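2-nitropropane dioxygenase (Streptomyces ansochromogenes, PDB 3BW2) uses FMN to oxidise nitroalkanes, probably acting on alkyl nitronates such as propionate 3-nitronate with molecular oxygen as the oxidant. Local coordinates at residues A[29-34]-A[331-336]; A[126-131]-A[148-153]; A[160-165]-A[207-212]; A[216-221]-A[236-241]. All coordinates share one frame; numbering follows the deposited sequence.

Contact 1: A[29-34]-A[331-336]; sequences AAVCEA and LPAGRL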
loop_
_atom_site.group_PDB
_atom_site.type_symbol
_atom_site.label_atom_id
_atom_site.label_comp_id
_atom_site.label_asym_id
_atom_site.label_seq_id
_atom_site.Cartn_x
_atom_site.Cartn_y
_atom_site.Cartn_z
ATOM N N ALA A 29 -27.659 -4.462 -10.008
ATOM C CA ALA A 29 -28.551 -3.777 -10.936
ATOM C C ALA A 29 -28.385 -2.258 -10.878
ATOM O O ALA A 29 -28.275 -1.603 -11.914
ATOM C CB ALA A 29 -29.996 -4.154 -10.650
ATOM N N ALA A 30 -28.362 -1.695 -9.672
ATOM C CA ALA A 30 -28.214 -0.246 -9.526
ATOM C C ALA A 30 -26.902 0.221 -10.142
ATOM O O ALA A 30 -26.846 1.269 -10.786
ATOM C CB ALA A 30 -28.277 0.146 -8.054
ATOM N N VAL A 31 -25.845 -0.557 -9.943
ATOM C CA VAL A 31 -24.545 -0.215 -10.502
ATOM C C VAL A 31 -24.631 -0.285 -12.034
ATOM O O VAL A 31 -24.277 0.672 -12.729
ATOM C CB VAL A 31 -23.447 -1.177 -9.977
ATOM C CG1 VAL A 31 -22.117 -0.886 -10.654
ATOM C CG2 VAL A 31 -23.304 -1.017 -8.469
ATOM N N CYS A 32 -25.121 -1.409 -12.553
ATOM C CA CYS A 32 -25.269 -1.587 -13.998
ATOM C C CYS A 32 -26.091 -0.466 -14.627
ATOM O O CYS A 32 -25.698 0.110 -15.640
ATOM C CB CYS A 32 -25.961 -2.918 -14.314
ATOM S SG CYS A 32 -25.047 -4.386 -13.844
ATOM N N GLU A 33 -27.240 -0.166 -14.029
ATOM C CA GLU A 33 -28.120 0.870 -14.552
ATOM C C GLU A 33 -27.502 2.262 -14.531
ATOM O O GLU A 33 -27.919 3.136 -15.292
ATOM C CB GLU A 33 -29.447 0.875 -13.787
ATOM C CG GLU A 33 -30.348 -0.295 -14.128
ATOM C CD GLU A 33 -30.714 -0.330 -15.605
ATOM O OE1 GLU A 33 -31.307 0.655 -16.091
ATOM O OE2 GLU A 33 -30.407 -1.337 -16.280
ATOM N N ALA A 34 -26.507 2.462 -13.672
ATOM C CA ALA A 34 -25.832 3.751 -13.561
ATOM C C ALA A 34 -24.633 3.827 -14.498
ATOM O O ALA A 34 -23.936 4.842 -14.547
ATOM C CB ALA A 34 -25.385 3.989 -12.122
ATOM N N LEU A 331 -25.548 6.026 0.667
ATOM C CA LEU A 331 -26.565 6.523 -0.247
ATOM C C LEU A 331 -26.826 5.430 -1.267
ATOM O O LEU A 331 -26.158 4.400 -1.241
ATOM C CB LEU A 331 -26.067 7.795 -0.942
ATOM C CG LEU A 331 -24.593 7.862 -1.350
ATOM C CD1 LEU A 331 -24.219 6.685 -2.211
ATOM C CD2 LEU A 331 -24.345 9.160 -2.096
ATOM N N PRO A 332 -27.804 5.627 -2.170
ATOM C CA PRO A 332 -28.086 4.596 -3.177
ATOM C C PRO A 332 -26.846 4.362 -4.036
ATOM O O PRO A 332 -26.115 5.305 -4.351
ATOM C CB PRO A 332 -29.237 5.200 -3.982
ATOM C CG PRO A 332 -29.941 6.065 -2.965
ATOM C CD PRO A 332 -28.786 6.725 -2.250
ATOM N N ALA A 333 -26.609 3.108 -4.408
ATOM C CA ALA A 333 -25.451 2.765 -5.226
ATOM C C ALA A 333 -25.428 3.554 -6.534
ATOM O O ALA A 333 -24.363 3.969 -6.997
ATOM C CB ALA A 333 -25.444 1.272 -5.515
ATOM N N GLY A 334 -26.602 3.757 -7.126
ATOM C CA GLY A 334 -26.678 4.504 -8.370
ATOM C C GLY A 334 -26.187 5.934 -8.201
ATOM O O GLY A 334 -25.523 6.480 -9.082
ATOM N N ARG A 335 -26.513 6.543 -7.065
ATOM C CA ARG A 335 -26.087 7.908 -6.804
ATOM C C ARG A 335 -24.582 7.940 -6.529
ATOM O O ARG A 335 -23.905 8.909 -6.863
ATOM C CB ARG A 335 -26.863 8.495 -5.617
ATOM C CG ARG A 335 -28.393 8.407 -5.748
ATOM C CD ARG A 335 -28.910 8.844 -7.124
ATOM N NE ARG A 335 -28.602 10.235 -7.451
ATOM C CZ ARG A 335 -29.280 11.300 -7.018
ATOM N NH1 ARG A 335 -30.333 11.159 -6.222
ATOM N NH2 ARG A 335 -28.904 12.516 -7.392
ATOM N N LEU A 336 -24.058 6.874 -5.929
ATOM C CA LEU A 336 -22.624 6.802 -5.643
ATOM C C LEU A 336 -21.843 6.745 -6.956
ATOM O O LEU A 336 -20.758 7.318 -7.072
ATOM C CB LEU A 336 -22.291 5.565 -4.799
ATOM C CG LEU A 336 -20.791 5.316 -4.586
ATOM C CD1 LEU A 336 -20.166 6.500 -3.843
ATOM C CD2 LEU A 336 -20.593 4.025 -3.806
#
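Ala30 and Ala333 meet methyl to methyl, CB to CB at 4.0 Å, where the last turns of helix 25-33 lie against the first turn of helix 333-350. This pair begins the tight seam of the contact, which runs on through Gly334 and Ala34. Ala30 CA and Gly334 CA are 5.1 Å apart, and Gly334 CA stands 4.0 Å from Ala30 O. One turn on, Ala34 CB rests on the carbonyl, 3.9 Å from Gly334 O. Val31 and Ala333 form the buried inner flank of the seam, which faces the short helix 238-241. There Val31 holds CG1 anti to its backbone N (chi1 175°), which turns the other branch to the Ala333 methyl, CG2 to CB 4.3 Å. Ala333 N, in the opening turn after the N-cap residue Pro332, is hydrogen-bonded to Glu245 OE1. The solvent side is looser: Glu33 carries its carboxylate away to Thr61, and Arg335, whose CB points away from the partner helix, makes a salt bridge with Glu338. The interface is small, 154 Å² in all, and purely van der Waals. It sets the first helix of the chain beside the last one, as in the ring of helices that wraps the closed barrel of a TIM-barrel fold.

Contact 2: A[126-131]-A[148-153]; sequences VSFHFG and TLVTAT. With FMN (flavin mononucleotide), chain B.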
loop_
_atom_site.group_PDB
_atom_site.type_symbol
_atom_site.label_atom_id
_atom_site.label_comp_id
_atom_site.label_asym_id
_atom_site.label_seq_id
_atom_site.Cartn_x
_atom_site.Cartn_y
_atom_site.Cartn_z
ATOM N N VAL A 126 -17.145 -13.067 -15.984
ATOM C CA VAL A 126 -16.923 -13.998 -14.882
ATOM C C VAL A 126 -15.521 -13.736 -14.348
ATOM O O VAL A 126 -14.571 -13.620 -15.122
ATOM C CB VAL A 126 -17.010 -15.477 -15.335
ATOM C CG1 VAL A 126 -16.559 -16.400 -14.201
ATOM C CG2 VAL A 126 -18.438 -15.817 -15.724
ATOM N N SER A 127 -15.394 -13.615 -13.030
ATOM C CA SER A 127 -14.086 -13.386 -12.427
ATOM C C SER A 127 -13.797 -14.523 -11.456
ATOM O O SER A 127 -14.717 -15.167 -10.954
ATOM C CB SER A 127 -14.034 -12.030 -11.705
ATOM O OG SER A 127 -14.907 -11.998 -10.591
ATOM N N PHE A 128 -12.519 -14.776 -11.206
ATOM C CA PHE A 128 -12.112 -15.856 -10.314
ATOM C C PHE A 128 -11.247 -15.321 -9.186
ATOM O O PHE A 128 -10.461 -14.399 -9.386
ATOM C CB PHE A 128 -11.325 -16.910 -11.101
ATOM C CG PHE A 128 -12.117 -17.566 -12.198
ATOM C CD1 PHE A 128 -12.784 -18.763 -11.971
ATOM C CD2 PHE A 128 -12.206 -16.980 -13.456
ATOM C CE1 PHE A 128 -13.534 -19.370 -12.984
ATOM C CE2 PHE A 128 -12.947 -17.575 -14.473
ATOM C CZ PHE A 128 -13.613 -18.775 -14.234
ATOM N N HIS A 129 -11.389 -15.914 -8.004
ATOM C CA HIS A 129 -10.613 -15.494 -6.848
ATOM C C HIS A 129 -9.929 -16.708 -6.226
ATOM O O HIS A 129 -10.435 -17.828 -6.326
ATOM C CB HIS A 129 -11.529 -14.825 -5.812
ATOM C CG HIS A 129 -10.862 -13.733 -5.030
ATOM N ND1 HIS A 129 -10.711 -13.778 -3.660
ATOM C CD2 HIS A 129 -10.317 -12.559 -5.429
ATOM C CE1 HIS A 129 -10.104 -12.678 -3.248
ATOM N NE2 HIS A 129 -9.854 -11.921 -4.302
ATOM N N PHE A 130 -8.773 -16.473 -5.605
ATOM C CA PHE A 130 -7.982 -17.512 -4.940
ATOM C C PHE A 130 -7.245 -18.429 -5.914
ATOM O O PHE A 130 -7.066 -19.619 -5.647
ATOM C CB PHE A 130 -8.862 -18.359 -4.014
ATOM C CG PHE A 130 -9.528 -17.579 -2.910
ATOM C CD1 PHE A 130 -8.777 -16.798 -2.038
ATOM C CD2 PHE A 130 -10.906 -17.652 -2.725
ATOM C CE1 PHE A 130 -9.391 -16.101 -0.990
ATOM C CE2 PHE A 130 -11.527 -16.964 -1.689
ATOM C CZ PHE A 130 -10.766 -16.184 -0.816
ATOM N N GLY A 131 -6.815 -17.877 -7.042
ATOM C CA GLY A 131 -6.098 -18.688 -8.006
ATOM C C GLY A 131 -6.483 -18.439 -9.447
ATOM O O GLY A 131 -7.226 -17.509 -9.751
ATOM N N THR A 148 -13.334 -12.997 -19.233
ATOM C CA THR A 148 -12.801 -13.548 -17.999
ATOM C C THR A 148 -11.791 -12.655 -17.291
ATOM O O THR A 148 -10.886 -12.097 -17.915
ATOM C CB THR A 148 -12.149 -14.921 -18.257
ATOM O OG1 THR A 148 -11.126 -14.785 -19.251
ATOM C CG2 THR A 148 -13.188 -15.920 -18.745
ATOM N N LEU A 149 -11.966 -12.531 -15.978
ATOM C CA LEU A 149 -11.081 -11.733 -15.135
ATOM C C LEU A 149 -10.552 -12.605 -14.004
ATOM O O LEU A 149 -11.244 -13.508 -13.537
ATOM C CB LEU A 149 -11.832 -10.546 -14.534
ATOM C CG LEU A 149 -12.101 -9.309 -15.394
ATOM C CD1 LEU A 149 -12.830 -9.674 -16.666
ATOM C CD2 LEU A 149 -12.918 -8.330 -14.573
ATOM N N VAL A 150 -9.321 -12.332 -13.574
ATOM C CA VAL A 150 -8.697 -13.073 -12.484
ATOM C C VAL A 150 -7.860 -12.128 -11.627
ATOM O O VAL A 150 -7.133 -11.281 -12.148
ATOM C CB VAL A 150 -7.764 -14.190 -13.008
ATOM C CG1 VAL A 150 -7.161 -14.949 -11.833
ATOM C CG2 VAL A 150 -8.534 -15.144 -13.919
ATOM N N THR A 151 -7.956 -12.270 -10.309
ATOM C CA THR A 151 -7.177 -11.420 -9.411
ATOM C C THR A 151 -5.730 -11.897 -9.269
ATOM O O THR A 151 -5.452 -13.100 -9.263
ATOM C CB THR A 151 -7.806 -11.369 -7.995
ATOM O OG1 THR A 151 -9.021 -10.614 -8.039
ATOM C CG2 THR A 151 -6.840 -10.723 -6.991
ATOM N N ALA A 152 -4.817 -10.936 -9.155
ATOM C CA ALA A 152 -3.396 -11.203 -8.964
ATOM C C ALA A 152 -2.919 -10.169 -7.949
ATOM O O ALA A 152 -3.393 -9.035 -7.960
ATOM C CB ALA A 152 -2.637 -11.040 -10.277
ATOM N N THR A 153 -1.993 -10.549 -7.074
ATOM C CA THR A 153 -1.496 -9.616 -6.066
ATOM C C THR A 153 -0.015 -9.270 -6.266
ATOM O O THR A 153 0.541 -8.442 -5.540
ATOM C CB THR A 153 -1.701 -10.173 -4.638
ATOM O OG1 THR A 153 -0.924 -11.362 -4.464
ATOM C CG2 THR A 153 -3.180 -10.504 -4.403
HETATM N N1 FMN B . -13.498 -10.475 -4.027
HETATM C C2 FMN B . -13.882 -11.620 -4.745
HETATM O O2 FMN B . -13.298 -11.919 -5.784
HETATM N N3 FMN B . -14.923 -12.418 -4.299
HETATM C C4 FMN B . -15.639 -12.138 -3.147
HETATM O O4 FMN B . -16.572 -12.883 -2.791
HETATM C C4A FMN B . -15.278 -10.976 -2.412
HETATM N N5 FMN B . -15.973 -10.619 -1.258
HETATM C C5A FMN B . -15.656 -9.465 -0.537
HETATM C C6 FMN B . -16.409 -9.132 0.619
HETATM C C7 FMN B . -16.137 -7.955 1.399
HETATM C C7M FMN B . -17.404 -7.329 2.029
HETATM C C8 FMN B . -15.073 -7.118 0.897
HETATM C C8M FMN B . -15.052 -5.601 1.078
HETATM C C9 FMN B . -14.287 -7.453 -0.251
HETATM C C9A FMN B . -14.581 -8.631 -0.980
HETATM N N10 FMN B . -13.848 -8.996 -2.141
HETATM C C10 FMN B . -14.195 -10.153 -2.869
HETATM C "C1'" FMN B . -12.580 -8.234 -2.534
HETATM C "C2'" FMN B . -12.961 -7.248 -3.668
HETATM O "O2'" FMN B . -12.954 -7.949 -4.902
HETATM C "C3'" FMN B . -11.938 -6.071 -3.814
HETATM O "O3'" FMN B . -10.663 -6.672 -4.044
HETATM C "C4'" FMN B . -11.831 -5.161 -2.579
HETATM O "O4'" FMN B . -13.157 -4.844 -2.156
HETATM C "C5'" FMN B . -11.058 -3.852 -2.922
HETATM O "O5'" FMN B . -10.944 -2.967 -1.772
HETATM P P FMN B . -12.010 -1.825 -1.288
HETATM O O1P FMN B . -12.321 -1.607 -2.730
HETATM O O2P FMN B . -10.761 -1.288 -0.613
HETATM O O3P FMN B . -12.727 -2.979 -0.611
HETATM O O HOH W 1 -6.996 -14.792 -7.113
#
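Val126, Ser127 and Phe128 pair in parallel with Thr148, Leu149 and Val150, the strand axes 4.6 Å apart at closest and inclined by 23°. Leu149 N gives a bond to Val126 O (3.0 Å), in the carbonyl plane, and Leu149 O takes one from Phe128 N (2.9 Å), tilted from that plane; the next link, Thr151 N to Phe128 O, is long and weak at 3.4 Å. Beyond it the strands part, and a water joins Gly131 N to Thr151 O. On one face of the sheet the Phe128 ring and Val150 cross obliquely, CD2 to CG2 4.1 Å, with Phe128 also packed on Val137 and Leu141 of helix 135-143, which links the two strands in a right-handed beta-alpha-beta unit of the TIM barrel. On the barrel side Ser127 and Leu149 meet through their CB atoms. At the strand end the His129 imidazole has the flavin C2 above one face, displaced toward the rim, with FMN O2 3.1 Å from CD2, and Thr151 OG1 in the ring plane at its edge, 3.5 Å from CD2. Its ND1 stands over the centre of the Phe130 ring, 3.6 Å above the plane. Ser127 OG is bonded to Asn68 ND2, and Asn68 OD1 is itself bonded to FMN, consistent with strand 125-129 packing on the flavin through His129 while Ser127 probably orients the Asn68 amide that bonds it.

Contact 3: A[160-165]-A[207-212]; sequences AVEAAG and VDIPVV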
loop_
_atom_site.group_PDB
_atom_site.type_symbol
_atom_site.label_atom_id
_atom_site.label_comp_id
_atom_site.label_asym_id
_atom_site.label_seq_id
_atom_site.Cartn_x
_atom_site.Cartn_y
_atom_site.Cartn_z
ATOM N N ALA A 160 0.764 -15.160 -14.631
ATOM C CA ALA A 160 0.076 -16.449 -14.624
ATOM C C ALA A 160 -1.345 -16.273 -15.153
ATOM O O ALA A 160 -1.862 -17.127 -15.871
ATOM C CB ALA A 160 0.036 -17.014 -13.207
ATOM N N VAL A 161 -1.977 -15.162 -14.790
ATOM C CA VAL A 161 -3.330 -14.880 -15.250
ATOM C C VAL A 161 -3.324 -14.728 -16.774
ATOM O O VAL A 161 -4.165 -15.300 -17.471
ATOM C CB VAL A 161 -3.886 -13.585 -14.593
ATOM C CG1 VAL A 161 -5.171 -13.148 -15.287
ATOM C CG2 VAL A 161 -4.155 -13.836 -13.115
ATOM N N GLU A 162 -2.366 -13.963 -17.282
ATOM C CA GLU A 162 -2.236 -13.739 -18.715
ATOM C C GLU A 162 -1.928 -15.045 -19.442
ATOM O O GLU A 162 -2.532 -15.346 -20.470
ATOM C CB GLU A 162 -1.124 -12.720 -18.991
ATOM C CG GLU A 162 -0.860 -12.473 -20.472
ATOM C CD GLU A 162 0.173 -11.384 -20.705
ATOM O OE1 GLU A 162 1.295 -11.490 -20.165
ATOM O OE2 GLU A 162 -0.142 -10.423 -21.434
ATOM N N ALA A 163 -0.994 -15.823 -18.906
ATOM C CA ALA A 163 -0.622 -17.095 -19.525
ATOM C C ALA A 163 -1.809 -18.052 -19.640
ATOM O O ALA A 163 -1.844 -18.907 -20.529
ATOM C CB ALA A 163 0.497 -17.754 -18.729
ATOM N N ALA A 164 -2.780 -17.911 -18.739
ATOM C CA ALA A 164 -3.960 -18.769 -18.750
ATOM C C ALA A 164 -4.931 -18.353 -19.846
ATOM O O ALA A 164 -5.910 -19.051 -20.112
ATOM C CB ALA A 164 -4.655 -18.722 -17.393
ATOM N N GLY A 165 -4.661 -17.211 -20.473
ATOM C CA GLY A 165 -5.523 -16.727 -21.538
ATOM C C GLY A 165 -6.657 -15.816 -21.098
ATOM O O GLY A 165 -7.513 -15.466 -21.909
ATOM N N VAL A 207 2.433 -7.610 -17.982
ATOM C CA VAL A 207 1.490 -8.230 -18.911
ATOM C C VAL A 207 0.987 -7.215 -19.930
ATOM O O VAL A 207 1.179 -6.009 -19.759
ATOM C CB VAL A 207 0.268 -8.828 -18.166
ATOM C CG1 VAL A 207 0.738 -9.807 -17.095
ATOM C CG2 VAL A 207 -0.574 -7.715 -17.558
ATOM N N ASP A 208 0.339 -7.704 -20.984
ATOM C CA ASP A 208 -0.184 -6.825 -22.022
ATOM C C ASP A 208 -1.706 -6.745 -22.024
ATOM O O ASP A 208 -2.282 -5.970 -22.782
ATOM C CB ASP A 208 0.297 -7.276 -23.407
ATOM C CG ASP A 208 1.804 -7.246 -23.535
ATOM O OD1 ASP A 208 2.422 -6.258 -23.078
ATOM O OD2 ASP A 208 2.371 -8.204 -24.101
ATOM N N ILE A 209 -2.354 -7.543 -21.183
ATOM C CA ILE A 209 -3.809 -7.527 -21.111
ATOM C C ILE A 209 -4.278 -6.388 -20.205
ATOM O O ILE A 209 -3.504 -5.880 -19.393
ATOM C CB ILE A 209 -4.351 -8.865 -20.581
ATOM C CG1 ILE A 209 -3.699 -9.205 -19.242
ATOM C CG2 ILE A 209 -4.080 -9.971 -21.595
ATOM C CD1 ILE A 209 -4.355 -10.383 -18.538
ATOM N N PRO A 210 -5.548 -5.962 -20.348
ATOM C CA PRO A 210 -6.136 -4.878 -19.549
ATOM C C PRO A 210 -6.044 -5.155 -18.055
ATOM O O PRO A 210 -6.136 -6.307 -17.624
ATOM C CB PRO A 210 -7.582 -4.840 -20.029
ATOM C CG PRO A 210 -7.479 -5.301 -21.447
ATOM C CD PRO A 210 -6.523 -6.461 -21.335
ATOM N N VAL A 211 -5.877 -4.097 -17.267
ATOM C CA VAL A 211 -5.765 -4.233 -15.822
ATOM C C VAL A 211 -6.866 -3.482 -15.085
ATOM O O VAL A 211 -7.145 -2.318 -15.381
ATOM C CB VAL A 211 -4.407 -3.695 -15.311
ATOM C CG1 VAL A 211 -4.340 -3.798 -13.785
ATOM C CG2 VAL A 211 -3.262 -4.463 -15.962
ATOM N N VAL A 212 -7.490 -4.158 -14.127
ATOM C CA VAL A 212 -8.529 -3.555 -13.308
ATOM C C VAL A 212 -7.884 -3.364 -11.938
ATOM O O VAL A 212 -7.470 -4.330 -11.304
ATOM C CB VAL A 212 -9.762 -4.477 -13.192
ATOM C CG1 VAL A 212 -10.794 -3.864 -12.253
ATOM C CG2 VAL A 212 -10.378 -4.685 -14.578
#
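The Glu162 carboxylate has Val207 over one face, the valine CB 3.6 Å from Glu162 CD, while the N-H of Asp208 reaches OE2 from that same side. This bond is short and nearly straight, 2.8 Å from Asp208 N to Glu162 OE2 with 172° at the hydrogen; it meets the syn side of the oxygen, 34° out of the carboxylate plane. Glu162 gets there as an extended chain, CG anti to the backbone N (chi1 177°), sliding past Val207 in the opposite sense. Helix 155-163, which ends in a Schellman motif at Gly165, is thereby tied to the loop running from helix 196-206 into barrel strand 211-214. With the carboxylate of Glu162 gone, as with an alanine here, Asp208 N is likely to lose its acceptor and Val207 the cover on one flank. The Asp208 carboxylate lies 4.3 Å off, OD2 to Glu162 OE2, and its like charge may raise the affinity of either group for a proton. Nearer the barrel, Ile209 CD1 packs on Val161 CG1 at 4.3 Å, and both side chains also touch Val169.

Contact 4: A[216-221]-A[236-241]; sequences GIMRGG and LGTAFL. With FMN (flavin mononucleotide), chain B.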
loop_
_atom_site.group_PDB
_atom_site.type_symbol
_atom_site.label_atom_id
_atom_site.label_comp_id
_atom_site.label_asym_id
_atom_site.label_seq_id
_atom_site.Cartn_x
_atom_site.Cartn_y
_atom_site.Cartn_z
ATOM N N GLY A 216 -8.766 0.079 -1.755
ATOM C CA GLY A 216 -8.814 1.408 -1.163
ATOM C C GLY A 216 -9.407 2.541 -1.987
ATOM O O GLY A 216 -9.345 3.698 -1.565
ATOM N N ILE A 217 -9.992 2.231 -3.142
ATOM C CA ILE A 217 -10.568 3.265 -4.006
ATOM C C ILE A 217 -11.961 3.710 -3.528
ATOM O O ILE A 217 -12.933 2.964 -3.627
ATOM C CB ILE A 217 -10.630 2.764 -5.472
ATOM C CG1 ILE A 217 -9.220 2.362 -5.929
ATOM C CG2 ILE A 217 -11.181 3.855 -6.386
ATOM C CD1 ILE A 217 -9.156 1.790 -7.327
ATOM N N MET A 218 -12.042 4.939 -3.019
ATOM C CA MET A 218 -13.290 5.482 -2.482
ATOM C C MET A 218 -13.760 6.761 -3.162
ATOM O O MET A 218 -14.892 7.192 -2.960
ATOM C CB MET A 218 -13.118 5.790 -0.989
ATOM C CG MET A 218 -12.615 4.628 -0.146
ATOM S SD MET A 218 -13.756 3.248 -0.186
ATOM C CE MET A 218 -15.077 3.855 0.890
ATOM N N ARG A 219 -12.886 7.369 -3.956
ATOM C CA ARG A 219 -13.200 8.630 -4.621
ATOM C C ARG A 219 -12.880 8.610 -6.108
ATOM O O ARG A 219 -11.996 7.875 -6.557
ATOM C CB ARG A 219 -12.406 9.763 -3.960
ATOM C CG ARG A 219 -12.689 9.949 -2.470
ATOM C CD ARG A 219 -13.908 10.837 -2.249
ATOM N NE ARG A 219 -14.116 11.145 -0.835
ATOM C CZ ARG A 219 -14.817 10.390 0.005
ATOM N NH1 ARG A 219 -15.392 9.271 -0.418
ATOM N NH2 ARG A 219 -14.943 10.756 1.274
ATOM N N GLY A 220 -13.593 9.438 -6.867
ATOM C CA GLY A 220 -13.362 9.508 -8.298
ATOM C C GLY A 220 -11.942 9.910 -8.647
ATOM O O GLY A 220 -11.422 9.516 -9.691
ATOM N N GLY A 221 -11.308 10.701 -7.784
ATOM C CA GLY A 221 -9.939 11.121 -8.050
ATOM C C GLY A 221 -8.972 9.949 -8.022
ATOM O O GLY A 221 -7.955 9.942 -8.718
ATOM N N LEU A 236 -14.282 -1.403 -7.010
ATOM C CA LEU A 236 -14.542 -0.940 -5.651
ATOM C C LEU A 236 -15.457 -1.863 -4.863
ATOM O O LEU A 236 -16.555 -2.200 -5.315
ATOM C CB LEU A 236 -15.194 0.444 -5.686
ATOM C CG LEU A 236 -14.450 1.661 -6.228
ATOM C CD1 LEU A 236 -14.019 1.452 -7.671
ATOM C CD2 LEU A 236 -15.388 2.856 -6.123
ATOM N N GLY A 237 -15.005 -2.247 -3.673
ATOM C CA GLY A 237 -15.805 -3.093 -2.813
ATOM C C GLY A 237 -16.379 -2.274 -1.665
ATOM O O GLY A 237 -17.569 -1.959 -1.647
ATOM N N THR A 238 -15.518 -1.908 -0.721
ATOM C CA THR A 238 -15.918 -1.141 0.459
ATOM C C THR A 238 -16.793 0.078 0.154
ATOM O O THR A 238 -17.749 0.355 0.883
ATOM C CB THR A 238 -14.674 -0.698 1.272
ATOM O OG1 THR A 238 -13.950 -1.860 1.707
ATOM C CG2 THR A 238 -15.091 0.109 2.499
ATOM N N ALA A 239 -16.481 0.803 -0.915
ATOM C CA ALA A 239 -17.276 1.973 -1.271
ATOM C C ALA A 239 -18.743 1.593 -1.520
ATOM O O ALA A 239 -19.649 2.352 -1.187
ATOM C CB ALA A 239 -16.688 2.657 -2.505
ATOM N N PHE A 240 -18.978 0.414 -2.092
ATOM C CA PHE A 240 -20.350 -0.027 -2.358
ATOM C C PHE A 240 -20.973 -0.793 -1.190
ATOM O O PHE A 240 -22.193 -0.925 -1.107
ATOM C CB PHE A 240 -20.392 -0.886 -3.624
ATOM C CG PHE A 240 -20.309 -0.087 -4.889
ATOM C CD1 PHE A 240 -21.394 0.676 -5.312
ATOM C CD2 PHE A 240 -19.136 -0.056 -5.633
ATOM C CE1 PHE A 240 -21.314 1.462 -6.460
ATOM C CE2 PHE A 240 -19.042 0.726 -6.783
ATOM C CZ PHE A 240 -20.140 1.490 -7.196
ATOM N N LEU A 241 -20.130 -1.287 -0.290
ATOM C CA LEU A 241 -20.586 -2.040 0.881
ATOM C C LEU A 241 -21.500 -1.167 1.731
ATOM O O LEU A 241 -22.452 -1.646 2.351
ATOM C CB LEU A 241 -19.374 -2.477 1.714
ATOM C CG LEU A 241 -19.567 -3.345 2.960
ATOM C CD1 LEU A 241 -20.182 -4.673 2.578
ATOM C CD2 LEU A 241 -18.216 -3.586 3.614
HETATM N N1 FMN B . -13.498 -10.475 -4.027
HETATM C C2 FMN B . -13.882 -11.620 -4.745
HETATM O O2 FMN B . -13.298 -11.919 -5.784
HETATM N N3 FMN B . -14.923 -12.418 -4.299
HETATM C C4 FMN B . -15.639 -12.138 -3.147
HETATM O O4 FMN B . -16.572 -12.883 -2.791
HETATM C C4A FMN B . -15.278 -10.976 -2.412
HETATM N N5 FMN B . -15.973 -10.619 -1.258
HETATM C C5A FMN B . -15.656 -9.465 -0.537
HETATM C C6 FMN B . -16.409 -9.132 0.619
HETATM C C7 FMN B . -16.137 -7.955 1.399
HETATM C C7M FMN B . -17.404 -7.329 2.029
HETATM C C8 FMN B . -15.073 -7.118 0.897
HETATM C C8M FMN B . -15.052 -5.601 1.078
HETATM C C9 FMN B . -14.287 -7.453 -0.251
HETATM C C9A FMN B . -14.581 -8.631 -0.980
HETATM N N10 FMN B . -13.848 -8.996 -2.141
HETATM C C10 FMN B . -14.195 -10.153 -2.869
HETATM C "C1'" FMN B . -12.580 -8.234 -2.534
HETATM C "C2'" FMN B . -12.961 -7.248 -3.668
HETATM O "O2'" FMN B . -12.954 -7.949 -4.902
HETATM C "C3'" FMN B . -11.938 -6.071 -3.814
HETATM O "O3'" FMN B . -10.663 -6.672 -4.044
HETATM C "C4'" FMN B . -11.831 -5.161 -2.579
HETATM O "O4'" FMN B . -13.157 -4.844 -2.156
HETATM C "C5'" FMN B . -11.058 -3.852 -2.922
HETATM O "O5'" FMN B . -10.944 -2.967 -1.772
HETATM P P FMN B . -12.010 -1.825 -1.288
HETATM O O1P FMN B . -12.321 -1.607 -2.730
HETATM O O2P FMN B . -10.761 -1.288 -0.613
HETATM O O3P FMN B . -12.727 -2.979 -0.611
HETATM O O HOH W 2 -14.145 0.788 -2.539
#
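Ile217 and Leu236 cross at about a right angle, Ile217 CG2 resting 3.9 Å from Leu236 CD1 and the leucine CG pressed on the isoleucine carbonyl, 3.3 Å from Ile217 O. Met218 instead curls alongside the short helix 238-241: bends at chi2 (-62°) and chi3 (-75°) lay SD on the Ala239 methyl, 3.8 Å from its CB, and bring CE to 3.6 Å from Ala239 CA, with Thr238 CG2 next to it. Shortening Met218 to an alanine would probably open a gap beside Thr238 and Ala239, letting the first turn of this helix shift. The start of the helix and the opposing Gly216 grip the FMN phosphate. Gly237 N binds O1P, Thr238 N and OG1 both bind O3P, and Gly216 N donates to O2P at 2.7 Å, while a water ties Ile217 O and Ala239 N to O1P. Backbone N-H groups after strands 211-214 and 233-236, backed by a helix N terminus, form the standard phosphate-binding site of TIM-barrel flavoproteins.

How the contacts relate
From the N terminus, helix 25-33 opens the widest loop, which contact 1 closes only some 300 residues later against helix 333-350; the other three contacts are nested inside it, in series, and none cross. Contact 2 closes a short beta-alpha-beta loop, and contact 3 follows on through helix 155-163, whose Val161 packs on Val150 of contact 2. Segment 207-212 then runs by way of strand 211-214 into 216-221, where contact 4 opens. Contact 4 comes back to contact 1, Phe240 lying against Val31 and Leu336. Contact 2 touches the flavin ring and contact 4, its nearest atoms about 10 Å from those of contact 2, binds the phosphate of the same FMN.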